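Local coordinates for protein predicted DNA-binding transcriptional regulator (Aliivibrio fischeri ES114, PDB 7DWN) that probably binds regulatory DNA as a tetrameric transcription factor of the LysR family and so controls the expression of target genes, at residues Asp225-Leu230 with Gly236-Pro241. Numbering follows the deposited sequence.
Sequences DMLKIL and GIAWLP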
# COMPACT_ATOMS: atom_id res chain seq x y z
N ASP A 225 28.56 -0.70 -19.10
CA ASP A 225 29.37 0.39 -19.63
C ASP A 225 30.39 0.87 -18.61
O ASP A 225 31.51 1.24 -18.98
CB ASP A 225 28.45 1.54 -20.06
CG ASP A 225 29.01 2.31 -21.24
OD1 ASP A 225 29.29 1.68 -22.29
OD2 ASP A 225 29.15 3.54 -21.12
N MET A 226 30.04 0.83 -17.32
CA MET A 226 30.99 1.20 -16.27
C MET A 226 32.20 0.26 -16.26
O MET A 226 33.35 0.71 -16.26
CB MET A 226 30.28 1.18 -14.91
CG MET A 226 30.97 1.96 -13.81
SD MET A 226 30.96 3.73 -14.13
CE MET A 226 32.64 3.98 -14.70
N LEU A 227 31.94 -1.05 -16.25
CA LEU A 227 33.02 -2.04 -16.30
C LEU A 227 33.84 -1.89 -17.57
O LEU A 227 35.06 -2.02 -17.54
CB LEU A 227 32.45 -3.45 -16.20
CG LEU A 227 31.65 -3.83 -14.95
CD1 LEU A 227 31.32 -5.31 -14.98
CD2 LEU A 227 32.42 -3.48 -13.70
N LYS A 228 33.17 -1.62 -18.70
CA LYS A 228 33.88 -1.44 -19.96
C LYS A 228 34.83 -0.26 -19.89
O LYS A 228 35.99 -0.35 -20.32
CB LYS A 228 32.86 -1.26 -21.09
CG LYS A 228 33.45 -0.90 -22.44
CD LYS A 228 32.33 -0.70 -23.46
CE LYS A 228 32.87 -0.23 -24.79
NZ LYS A 228 31.76 0.05 -25.75
N ILE A 229 34.36 0.86 -19.35
CA ILE A 229 35.21 2.05 -19.21
C ILE A 229 36.40 1.75 -18.31
O ILE A 229 37.54 2.10 -18.63
CB ILE A 229 34.39 3.24 -18.69
CG1 ILE A 229 33.43 3.73 -19.77
CG2 ILE A 229 35.31 4.36 -18.26
CD1 ILE A 229 32.58 4.89 -19.35
N LEU A 230 36.16 1.08 -17.18
CA LEU A 230 37.28 0.81 -16.28
C LEU A 230 38.26 -0.20 -16.88
O LEU A 230 39.46 -0.14 -16.58
CB LEU A 230 36.77 0.33 -14.92
CG LEU A 230 36.21 1.45 -14.04
CD1 LEU A 230 36.19 1.02 -12.58
CD2 LEU A 230 37.02 2.73 -14.22
N GLY A 236 41.56 -3.18 -14.78
CA GLY A 236 41.37 -4.59 -14.47
C GLY A 236 40.72 -5.31 -15.63
O GLY A 236 40.63 -4.78 -16.74
N ILE A 237 40.28 -6.53 -15.35
CA ILE A 237 39.64 -7.37 -16.35
C ILE A 237 38.15 -7.42 -16.07
O ILE A 237 37.70 -7.17 -14.94
CB ILE A 237 40.22 -8.79 -16.38
CG1 ILE A 237 39.91 -9.52 -15.07
CG2 ILE A 237 41.70 -8.74 -16.63
CD1 ILE A 237 39.68 -11.00 -15.25
N ALA A 238 37.37 -7.78 -17.09
CA ALA A 238 35.95 -7.94 -16.83
C ALA A 238 35.32 -8.84 -17.88
O ALA A 238 35.81 -8.93 -19.01
CB ALA A 238 35.22 -6.59 -16.79
N TRP A 239 34.24 -9.51 -17.49
CA TRP A 239 33.43 -10.29 -18.42
C TRP A 239 32.41 -9.35 -19.04
O TRP A 239 31.43 -8.97 -18.40
CB TRP A 239 32.76 -11.47 -17.71
CG TRP A 239 33.63 -12.68 -17.63
CD1 TRP A 239 33.60 -13.77 -18.45
CD2 TRP A 239 34.68 -12.92 -16.68
NE1 TRP A 239 34.56 -14.68 -18.06
CE2 TRP A 239 35.23 -14.18 -16.98
CE3 TRP A 239 35.20 -12.19 -15.61
CZ2 TRP A 239 36.29 -14.73 -16.25
CZ3 TRP A 239 36.24 -12.73 -14.88
CH2 TRP A 239 36.77 -13.99 -15.20
N LEU A 240 32.64 -8.97 -20.28
CA LEU A 240 31.75 -8.05 -20.95
C LEU A 240 30.97 -8.75 -22.06
O LEU A 240 31.51 -9.65 -22.71
CB LEU A 240 32.53 -6.87 -21.54
CG LEU A 240 33.36 -6.09 -20.52
CD1 LEU A 240 34.09 -4.92 -21.17
CD2 LEU A 240 32.47 -5.61 -19.39
N PRO A 241 29.72 -8.37 -22.28
CA PRO A 241 28.97 -8.94 -23.41
C PRO A 241 29.63 -8.56 -24.72
O PRO A 241 30.08 -7.43 -24.91
CB PRO A 241 27.57 -8.33 -23.26
CG PRO A 241 27.78 -7.09 -22.45
CD PRO A 241 28.90 -7.42 -21.51
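Leu240 lays its forked end over the backbone of helix 225-230, its CD1 lying 3.7 Å from Lys228 CA and its CD2 3.9 Å from Leu227 CB. The two segments belong to the LysR effector-binding domain, of the periplasmic-binding-protein fold, and form an alpha/beta layer in which helix 224-232 covers one face of strand 238-241: Ala238 and Leu240 turn to the helix, while Trp239 points to the far side, where its indole meets Trp193 at a steep angle. No hydrogen bond crosses the interface. The axes of helix 225-230 and strand 238-241 come within 8.9 Å, with their N-to-C directions 124° apart; the small Ala238, its CB 4.2 Å from Leu227 CB, is consistent with this close approach. Leu194, on strand 191-195, which is joined by backbone hydrogen bonds to Ile237, touches both Leu227 and Ala238. Ile229 turns away from the strand and packs on Pro109 of a second subunit, and Met226 reaches Ile108 of that subunit. Lys228 gives the strand only its root: with CG anti to the backbone N (chi1 173°) and the chain extended, the ammonium is carried away to the carbonyl O of Ser244, while CB stays 3.9 Å from Leu240 CD1.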